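Local coordinates for protein malic enzyme (Entamoeba histolytica, PDB 3NV9) that probably catalyses the oxidative decarboxylation of malate to pyruvate with NAD or NADP as electron acceptor, working as an entangled dimer, at residues E417-A422 / L436-V441; L371-R376 / G429-T434; N359-P364 / G412-E417. All coordinates share one frame; numbering follows the deposited sequence.

Interaction 1 (E417-A422 / L436-V441); sequences EAADVA and LTWQQV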
loop_
_atom_site.group_PDB
_atom_site.type_symbol
_atom_site.label_atom_id
_atom_site.label_comp_id
_atom_site.label_asym_id
_atom_site.label_seq_id
_atom_site.Cartn_x
_atom_site.Cartn_y
_atom_site.Cartn_z
ATOM N N GLU A 417 -24.953 4.266 2.456
ATOM C CA GLU A 417 -24.094 5.026 3.407
ATOM C C GLU A 417 -23.306 6.084 2.666
ATOM O O GLU A 417 -23.253 7.203 3.094
ATOM C CB GLU A 417 -23.127 4.155 4.236
ATOM C CG GLU A 417 -23.831 3.289 5.241
ATOM C CD GLU A 417 -22.910 2.407 6.056
ATOM O OE1 GLU A 417 -21.748 2.227 5.680
ATOM O OE2 GLU A 417 -23.350 1.886 7.107
ATOM N N ALA A 418 -22.736 5.729 1.524
ATOM C CA ALA A 418 -21.815 6.621 0.868
ATOM C C ALA A 418 -22.541 7.884 0.419
ATOM O O ALA A 418 -22.018 8.993 0.570
ATOM C CB ALA A 418 -21.167 5.910 -0.333
ATOM N N ALA A 419 -23.745 7.704 -0.151
ATOM C CA ALA A 419 -24.511 8.838 -0.675
ATOM C C ALA A 419 -25.044 9.689 0.453
ATOM O O ALA A 419 -24.966 10.909 0.385
ATOM C CB ALA A 419 -25.646 8.342 -1.614
ATOM N N ASP A 420 -25.566 9.080 1.519
ATOM C CA ASP A 420 -26.024 9.914 2.659
ATOM C C ASP A 420 -24.873 10.718 3.345
ATOM O O ASP A 420 -25.037 11.933 3.657
ATOM C CB ASP A 420 -26.750 9.080 3.713
ATOM C CG ASP A 420 -28.128 8.546 3.259
ATOM O OD1 ASP A 420 -28.750 7.841 4.091
ATOM O OD2 ASP A 420 -28.604 8.821 2.133
ATOM N N VAL A 421 -23.744 10.032 3.609
ATOM C CA VAL A 421 -22.558 10.676 4.177
ATOM C C VAL A 421 -22.063 11.830 3.271
ATOM O O VAL A 421 -21.616 12.863 3.751
ATOM C CB VAL A 421 -21.405 9.677 4.333
ATOM C CG1 VAL A 421 -20.033 10.400 4.529
ATOM C CG2 VAL A 421 -21.722 8.665 5.449
ATOM N N ALA A 422 -22.123 11.637 1.966
ATOM C CA ALA A 422 -21.686 12.665 1.004
ATOM C C ALA A 422 -22.539 13.931 1.055
ATOM O O ALA A 422 -22.025 15.043 0.930
ATOM C CB ALA A 422 -21.680 12.093 -0.414
ATOM N N LEU A 436 -22.792 17.484 -6.732
ATOM C CA LEU A 436 -23.339 16.183 -7.124
ATOM C C LEU A 436 -24.592 15.877 -6.316
ATOM O O LEU A 436 -24.713 16.299 -5.185
ATOM C CB LEU A 436 -22.322 15.062 -6.960
ATOM C CG LEU A 436 -21.024 15.294 -7.697
ATOM C CD1 LEU A 436 -20.102 14.206 -7.248
ATOM C CD2 LEU A 436 -21.237 15.252 -9.213
ATOM N N THR A 437 -25.524 15.152 -6.895
ATOM C CA THR A 437 -26.725 14.871 -6.191
ATOM C C THR A 437 -26.538 13.536 -5.435
ATOM O O THR A 437 -25.518 12.850 -5.595
ATOM C CB THR A 437 -27.856 14.703 -7.181
ATOM O OG1 THR A 437 -27.419 13.782 -8.200
ATOM C CG2 THR A 437 -28.243 16.075 -7.822
ATOM N N TRP A 438 -27.549 13.155 -4.670
ATOM C CA TRP A 438 -27.519 11.883 -3.964
ATOM C C TRP A 438 -27.352 10.740 -4.992
ATOM O O TRP A 438 -26.502 9.823 -4.817
ATOM C CB TRP A 438 -28.784 11.733 -3.108
ATOM C CG TRP A 438 -28.808 10.517 -2.283
ATOM C CD1 TRP A 438 -28.467 10.409 -0.974
ATOM C CD2 TRP A 438 -29.195 9.193 -2.707
ATOM N NE1 TRP A 438 -28.620 9.115 -0.552
ATOM C CE2 TRP A 438 -29.060 8.348 -1.595
ATOM C CE3 TRP A 438 -29.663 8.656 -3.914
ATOM C CZ2 TRP A 438 -29.363 7.005 -1.642
ATOM C CZ3 TRP A 438 -29.948 7.296 -3.975
ATOM C CH2 TRP A 438 -29.796 6.485 -2.841
ATOM N N GLN A 439 -28.124 10.807 -6.088
ATOM C CA GLN A 439 -28.110 9.704 -7.047
ATOM C C GLN A 439 -26.746 9.584 -7.729
ATOM O O GLN A 439 -26.278 8.478 -7.976
ATOM C CB GLN A 439 -29.223 9.851 -8.093
ATOM C CG GLN A 439 -29.347 8.644 -9.021
ATOM C CD GLN A 439 -29.769 7.362 -8.282
ATOM O OE1 GLN A 439 -30.869 7.284 -7.635
ATOM N NE2 GLN A 439 -28.892 6.351 -8.346
ATOM N N GLN A 440 -26.134 10.710 -8.072
ATOM C CA GLN A 440 -24.843 10.677 -8.755
ATOM C C GLN A 440 -23.791 10.034 -7.852
ATOM O O GLN A 440 -22.919 9.336 -8.359
ATOM C CB GLN A 440 -24.353 12.074 -9.168
ATOM C CG GLN A 440 -25.184 12.724 -10.298
ATOM C CD GLN A 440 -24.861 14.209 -10.435
ATOM O OE1 GLN A 440 -24.725 14.895 -9.433
ATOM N NE2 GLN A 440 -24.708 14.705 -11.687
ATOM N N VAL A 441 -23.876 10.282 -6.547
ATOM C CA VAL A 441 -22.891 9.774 -5.603
ATOM C C VAL A 441 -23.125 8.306 -5.372
ATOM O O VAL A 441 -22.187 7.522 -5.415
ATOM C CB VAL A 441 -22.867 10.576 -4.263
ATOM C CG1 VAL A 441 -22.037 9.845 -3.171
ATOM C CG2 VAL A 441 -22.244 11.895 -4.539
#
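One hydrogen bond joins the two segments: the indole NE1 of Trp438 donates to OD2 of Asp420 over 2.7 Å, with 154° at the hydrogen. The acceptor lies close to the ring plane and is met nearly along its C-O axis, while the carboxylate plane is turned 48° from the ring. Trp438 carries CG opposite its backbone N (chi1 -176°), which sets the indole toward helix 413-428; the CB of Asp420 points away, but CG lies beside its backbone N and the carboxylate comes back to the ring edge.

Apolar contacts lie beside that bond. The methyl of Ala419 lies over one face of the indole, its CB 3.4 Å from the centroid of the five-membered ring, a CH-pi contact. Further along, CG1 of Val441 approaches the CB of Ala422 at 3.6 Å and the CA of Ala419 at 3.7 Å. The small residues Ala419 and Ala422 point to helix 438-461, and the backbones come close: the CA atoms of Ala419 and Val441 are 5.3 Å apart. The contact thus joins two helices consecutive in the chain.

Local capping bonds define the start of the second helix. Thr437 is its N-cap and forms a capping box with Gln440: the Thr437 N donates to Gln440 OE1 at 2.7 Å, and the Gln440 N returns a weak bond to Thr437 OG1 at 3.3 Å. Beyond the pair, Met423 packs on Trp438 and Val441, and the ring of Tyr442 meets that of Trp438.

Interaction 2 (L371-R376 / G429-T434); sequences LIVRAR and GVARVT. With SO4 (sulfate ion), chain I.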
loop_
_atom_site.group_PDB
_atom_site.type_symbol
_atom_site.label_atom_id
_atom_site.label_comp_id
_atom_site.label_asym_id
_atom_site.label_seq_id
_atom_site.Cartn_x
_atom_site.Cartn_y
_atom_site.Cartn_z
ATOM N N LEU A 371 -14.551 10.129 0.245
ATOM C CA LEU A 371 -13.620 10.129 -0.862
ATOM C C LEU A 371 -14.253 10.747 -2.134
ATOM O O LEU A 371 -13.585 11.513 -2.887
ATOM C CB LEU A 371 -13.098 8.720 -1.144
ATOM C CG LEU A 371 -12.025 8.115 -0.211
ATOM C CD1 LEU A 371 -11.706 6.702 -0.642
ATOM C CD2 LEU A 371 -10.706 8.997 -0.213
ATOM N N ILE A 372 -15.534 10.439 -2.368
ATOM C CA ILE A 372 -16.184 10.841 -3.623
ATOM C C ILE A 372 -16.303 12.373 -3.760
ATOM O O ILE A 372 -15.964 12.943 -4.774
ATOM C CB ILE A 372 -17.542 10.112 -3.779
ATOM C CG1 ILE A 372 -17.317 8.711 -4.429
ATOM C CG2 ILE A 372 -18.469 10.963 -4.577
ATOM C CD1 ILE A 372 -18.415 7.688 -4.182
ATOM N N VAL A 373 -16.740 13.025 -2.699
ATOM C CA VAL A 373 -16.928 14.475 -2.669
ATOM C C VAL A 373 -15.732 15.173 -1.976
ATOM O O VAL A 373 -15.817 16.361 -1.628
ATOM C CB VAL A 373 -18.228 14.849 -1.900
ATOM C CG1 VAL A 373 -19.457 14.374 -2.651
ATOM C CG2 VAL A 373 -18.180 14.251 -0.474
ATOM N N ARG A 374 -14.648 14.430 -1.740
ATOM C CA ARG A 374 -13.443 15.036 -1.180
ATOM C C ARG A 374 -13.723 15.827 0.129
ATOM O O ARG A 374 -13.327 16.962 0.263
ATOM C CB ARG A 374 -12.735 15.909 -2.242
ATOM C CG ARG A 374 -12.200 15.093 -3.438
ATOM C CD ARG A 374 -11.152 15.863 -4.227
ATOM N NE ARG A 374 -10.200 16.485 -3.289
ATOM C CZ ARG A 374 -9.652 17.688 -3.420
ATOM N NH1 ARG A 374 -9.938 18.460 -4.468
ATOM N NH2 ARG A 374 -8.831 18.116 -2.466
ATOM N N ALA A 375 -14.385 15.199 1.090
ATOM C CA ALA A 375 -14.545 15.837 2.371
ATOM C C ALA A 375 -13.195 16.032 3.017
ATOM O O ALA A 375 -12.289 15.159 2.953
ATOM C CB ALA A 375 -15.454 15.060 3.303
ATOM N N ARG A 376 -13.086 17.182 3.655
ATOM C CA ARG A 376 -11.867 17.609 4.342
ATOM C C ARG A 376 -11.719 16.883 5.657
ATOM O O ARG A 376 -10.606 16.567 6.053
ATOM C CB ARG A 376 -11.905 19.126 4.599
ATOM C CG ARG A 376 -11.826 19.995 3.329
ATOM C CD ARG A 376 -11.985 21.473 3.790
ATOM N NE ARG A 376 -12.400 22.370 2.733
ATOM C CZ ARG A 376 -11.557 22.959 1.881
ATOM N NH1 ARG A 376 -10.242 22.720 1.952
ATOM N NH2 ARG A 376 -12.033 23.794 0.944
ATOM N N GLY A 429 -20.444 21.568 5.047
ATOM C CA GLY A 429 -19.510 22.522 4.469
ATOM C C GLY A 429 -18.071 22.033 4.391
ATOM O O GLY A 429 -17.126 22.828 4.096
ATOM N N VAL A 430 -17.899 20.720 4.607
ATOM C CA VAL A 430 -16.583 20.113 4.497
ATOM C C VAL A 430 -16.265 19.487 3.127
ATOM O O VAL A 430 -15.106 19.122 2.867
ATOM C CB VAL A 430 -16.323 19.172 5.662
ATOM C CG1 VAL A 430 -16.566 19.939 6.952
ATOM C CG2 VAL A 430 -17.232 17.901 5.585
ATOM N N ALA A 431 -17.263 19.407 2.241
ATOM C CA ALA A 431 -17.045 18.843 0.904
ATOM C C ALA A 431 -16.389 19.820 -0.053
ATOM O O ALA A 431 -16.732 21.002 -0.081
ATOM C CB ALA A 431 -18.343 18.306 0.313
ATOM N N ARG A 432 -15.438 19.301 -0.826
ATOM C CA ARG A 432 -14.696 20.050 -1.827
ATOM C C ARG A 432 -15.241 19.788 -3.231
ATOM O O ARG A 432 -14.791 20.359 -4.218
ATOM C CB ARG A 432 -13.200 19.718 -1.722
ATOM C CG ARG A 432 -12.561 20.301 -0.426
ATOM C CD ARG A 432 -11.042 20.055 -0.366
ATOM N NE ARG A 432 -10.749 18.696 0.103
ATOM C CZ ARG A 432 -9.626 18.295 0.687
ATOM N NH1 ARG A 432 -8.634 19.156 0.937
ATOM N NH2 ARG A 432 -9.503 17.014 1.060
ATOM N N VAL A 433 -16.218 18.902 -3.300
ATOM C CA VAL A 433 -16.983 18.617 -4.514
ATOM C C VAL A 433 -18.436 18.721 -4.076
ATOM O O VAL A 433 -18.938 17.825 -3.377
ATOM C CB VAL A 433 -16.753 17.169 -5.020
ATOM C CG1 VAL A 433 -17.805 16.804 -6.114
ATOM C CG2 VAL A 433 -15.327 16.971 -5.517
ATOM N N THR A 434 -19.102 19.814 -4.486
ATOM C CA THR A 434 -20.371 20.244 -3.861
ATOM C C THR A 434 -21.634 20.164 -4.726
ATOM O O THR A 434 -22.739 20.437 -4.245
ATOM C CB THR A 434 -20.309 21.746 -3.405
ATOM O OG1 THR A 434 -19.878 22.557 -4.525
ATOM C CG2 THR A 434 -19.379 21.917 -2.194
HETATM S S SO4 I . -8.848 23.022 -0.919
HETATM O O1 SO4 I . -10.312 23.091 -0.968
HETATM O O2 SO4 I . -8.351 23.405 -2.240
HETATM O O3 SO4 I . -8.336 23.930 0.107
HETATM O O4 SO4 I . -8.381 21.677 -0.593
HETATM O O HOH W 1 -10.824 14.720 0.342
HETATM O O HOH W 2 -14.768 22.570 1.773
#
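The carbonyl oxygen of Val373 is gripped by two successive amides: Arg432 N donates to Val373 O at 3.1 Å, nearly in line with the C=O, and Val433 N adds a weak bond. Two residues further along from Arg374, Arg376 N donates to Val430 O at 2.9 Å. Arg432 also folds back on the turn: its NE reaches Arg374 O at 3.1 Å with 159° at the hydrogen, the chain bending at chi3 (-81°).

Its guanidinium is layered between arginines. Arg374 NH2 lies 3.2 Å above one face of the Arg432 guanidinium, and Arg376 CG lies over the opposite one. A sulfate, probably from the crystallisation liquor, receives Arg432 NH1 at 3.0 Å from its O4 and Arg376 NH1 almost straight (176°) on O3, which probably offsets part of this gathered positive charge. Arg432 NH1 also donates to Asp187 O, and a water bridges Arg432 NH2 to Ala375 O.

Arg374, with positive phi, is the C' residue of the Schellman motif ending helix 363-372. Val373 and Ala375 pack on helix 413-428 through Ala422 and Ala425, Val430 joins Ala375 on Met382 of helix 380-396, and Ile372 touches helix 438-461.

Interaction 3 (N359-P364 / G412-E417); sequences NSVGFP and GIFPKE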
loop_
_atom_site.group_PDB
_atom_site.type_symbol
_atom_site.label_atom_id
_atom_site.label_comp_id
_atom_site.label_asym_id
_atom_site.label_seq_id
_atom_site.Cartn_x
_atom_site.Cartn_y
_atom_site.Cartn_z
ATOM N N ASN A 359 -17.647 -1.632 13.507
ATOM C CA ASN A 359 -17.403 -0.614 12.495
ATOM C C ASN A 359 -17.317 -1.071 10.996
ATOM O O ASN A 359 -17.465 -0.242 10.119
ATOM C CB ASN A 359 -16.225 0.295 12.867
ATOM C CG ASN A 359 -14.911 -0.468 13.151
ATOM O OD1 ASN A 359 -14.544 -1.364 12.420
ATOM N ND2 ASN A 359 -14.172 -0.045 14.213
ATOM N N SER A 360 -17.045 -2.361 10.743
ATOM C CA SER A 360 -16.946 -2.903 9.411
ATOM C C SER A 360 -18.232 -2.672 8.631
ATOM O O SER A 360 -18.267 -2.722 7.419
ATOM C CB SER A 360 -16.678 -4.419 9.475
ATOM O OG SER A 360 -17.731 -5.114 10.151
ATOM N N VAL A 361 -19.284 -2.390 9.356
ATOM C CA VAL A 361 -20.572 -2.114 8.778
ATOM C C VAL A 361 -20.885 -0.575 8.649
ATOM O O VAL A 361 -21.993 -0.166 8.248
ATOM C CB VAL A 361 -21.578 -3.080 9.509
ATOM C CG1 VAL A 361 -22.508 -2.437 10.400
ATOM C CG2 VAL A 361 -22.158 -4.092 8.542
ATOM N N GLY A 362 -19.889 0.267 8.942
ATOM C CA GLY A 362 -20.002 1.730 8.816
ATOM C C GLY A 362 -18.797 2.337 8.111
ATOM O O GLY A 362 -18.947 3.164 7.220
ATOM N N PHE A 363 -17.588 1.879 8.413
ATOM C CA PHE A 363 -16.421 2.492 7.702
ATOM C C PHE A 363 -16.371 2.429 6.130
ATOM O O PHE A 363 -15.940 3.408 5.479
ATOM C CB PHE A 363 -15.078 2.138 8.372
ATOM C CG PHE A 363 -14.599 0.702 8.162
ATOM C CD1 PHE A 363 -14.467 -0.154 9.239
ATOM C CD2 PHE A 363 -14.175 0.260 6.908
ATOM C CE1 PHE A 363 -13.994 -1.444 9.080
ATOM C CE2 PHE A 363 -13.658 -1.019 6.735
ATOM C CZ PHE A 363 -13.596 -1.892 7.826
ATOM N N PRO A 364 -16.835 1.313 5.515
ATOM C CA PRO A 364 -16.722 1.272 4.040
ATOM C C PRO A 364 -17.545 2.383 3.402
ATOM O O PRO A 364 -17.095 3.034 2.426
ATOM C CB PRO A 364 -17.256 -0.121 3.667
ATOM C CG PRO A 364 -17.027 -0.929 4.915
ATOM C CD PRO A 364 -17.244 0.019 6.071
ATOM N N GLY A 412 -25.574 -3.635 -0.349
ATOM C CA GLY A 412 -26.339 -2.421 -0.720
ATOM C C GLY A 412 -26.281 -1.399 0.400
ATOM O O GLY A 412 -26.508 -0.199 0.183
ATOM N N ILE A 413 -26.001 -1.849 1.629
ATOM C CA ILE A 413 -25.810 -0.877 2.712
ATOM C C ILE A 413 -24.846 0.190 2.241
ATOM O O ILE A 413 -25.005 1.390 2.547
ATOM C CB ILE A 413 -25.155 -1.557 3.992
ATOM C CG1 ILE A 413 -26.133 -2.457 4.735
ATOM C CG2 ILE A 413 -24.619 -0.530 4.981
ATOM C CD1 ILE A 413 -25.415 -3.511 5.607
ATOM N N PHE A 414 -23.794 -0.197 1.526
ATOM C CA PHE A 414 -22.669 0.729 1.499
ATOM C C PHE A 414 -22.756 1.883 0.497
ATOM O O PHE A 414 -22.331 2.945 0.829
ATOM C CB PHE A 414 -21.349 -0.016 1.474
ATOM C CG PHE A 414 -21.272 -1.030 2.535
ATOM C CD1 PHE A 414 -21.043 -0.641 3.840
ATOM C CD2 PHE A 414 -21.540 -2.352 2.240
ATOM C CE1 PHE A 414 -21.082 -1.593 4.871
ATOM C CE2 PHE A 414 -21.532 -3.324 3.233
ATOM C CZ PHE A 414 -21.314 -2.946 4.571
ATOM N N PRO A 415 -23.335 1.680 -0.690
ATOM C CA PRO A 415 -23.569 2.848 -1.550
ATOM C C PRO A 415 -24.597 3.772 -0.956
ATOM O O PRO A 415 -24.532 4.989 -1.159
ATOM C CB PRO A 415 -24.037 2.240 -2.915
ATOM C CG PRO A 415 -24.492 0.835 -2.543
ATOM C CD PRO A 415 -23.628 0.406 -1.371
ATOM N N LYS A 416 -25.522 3.233 -0.180
ATOM C CA LYS A 416 -26.468 4.101 0.485
ATOM C C LYS A 416 -25.752 4.929 1.601
ATOM O O LYS A 416 -25.934 6.174 1.679
ATOM C CB LYS A 416 -27.634 3.269 1.011
ATOM C CG LYS A 416 -28.549 3.955 1.953
ATOM C CD LYS A 416 -29.494 2.906 2.518
ATOM C CE LYS A 416 -30.507 3.509 3.535
ATOM N NZ LYS A 416 -31.585 4.252 2.733
ATOM N N GLU A 417 -24.953 4.266 2.456
ATOM C CA GLU A 417 -24.094 5.026 3.407
ATOM C C GLU A 417 -23.306 6.084 2.666
ATOM O O GLU A 417 -23.253 7.203 3.094
ATOM C CB GLU A 417 -23.127 4.155 4.236
ATOM C CG GLU A 417 -23.831 3.289 5.241
ATOM C CD GLU A 417 -22.910 2.407 6.056
ATOM O OE1 GLU A 417 -21.748 2.227 5.680
ATOM O OE2 GLU A 417 -23.350 1.886 7.107
#
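Phe414 meets Ser360, Val361 and Pro364 through one side of its ring, and its side chain can be followed outward atom by atom. CB already points toward the 359-364 segment, and chi1 of -51° puts CG beside the backbone N and turns the CD1-CE1 side of the ring to Pro364 and Val361. CD1 comes first, 3.8 Å from the CB of Pro364; the two side chains meet at a slant. Next along the ring, Phe414 CE1 is 3.8 Å from Val361 O and 4.0 Å from Ser360 O. At the far end Phe414 CZ is 4.2 Å from Val361 CG2, while Val361 CA lies in the ring plane at the edge. From its own helix, Ile413 lays CG2 over one face of the ring, and its CD1 reaches to 4.4 Å from Val361 CG2.

Glu417, one turn on, contributes a different kind of contact. With chi2 at 179° its chain runs extended and brings the carboxylate to the turn, where OE2 of Glu417 is 2.7 Å from Val361 O, consistent with a protonated acid. Glu417 OE1 lies 3.3 Å from Gly362 O, a pair of acceptors with no bond between them. Gly362 is the N-cap residue of helix 363-372, and the 3-10 segment 359-361 before it is held by Asn359 O, which accepts from both Gly362 N and Phe363 N.

The contact is buried in the NAD-binding, Rossmann-type domain and joins the first turns of helices 363-372 and 413-428. Helix 380-396 closes over Val361, Ile413 and Glu417 with Leu390, helix 114-128 covers Phe363 and Pro364, helix 193-213 adds Val201 against Val361, and Tyr65 of the second subunit packs on Asn359, Ser360 and Phe363.

Overall arrangement
Interactions 1 and 3 both use helix 413-428, interaction 3 at its start and interaction 1 one turn further on; they share Glu417, with centres about 12 Å apart, and interaction 3 closes before interaction 1 opens. Interaction 2 takes up the two turns where helices 363-372 and 413-428 end, and its segments alternate along the chain with those of both others. Its centre is about 11 Å from that of interaction 1, which it touches through Val441 on Ile372 and Ala422 on Val373, and about 18 Å from that of interaction 3. Together they tie helices 363-372 and 413-428 at both ends and bring helix 438-461 against them, from buried core near the dimer partner to an arginine-rich surface.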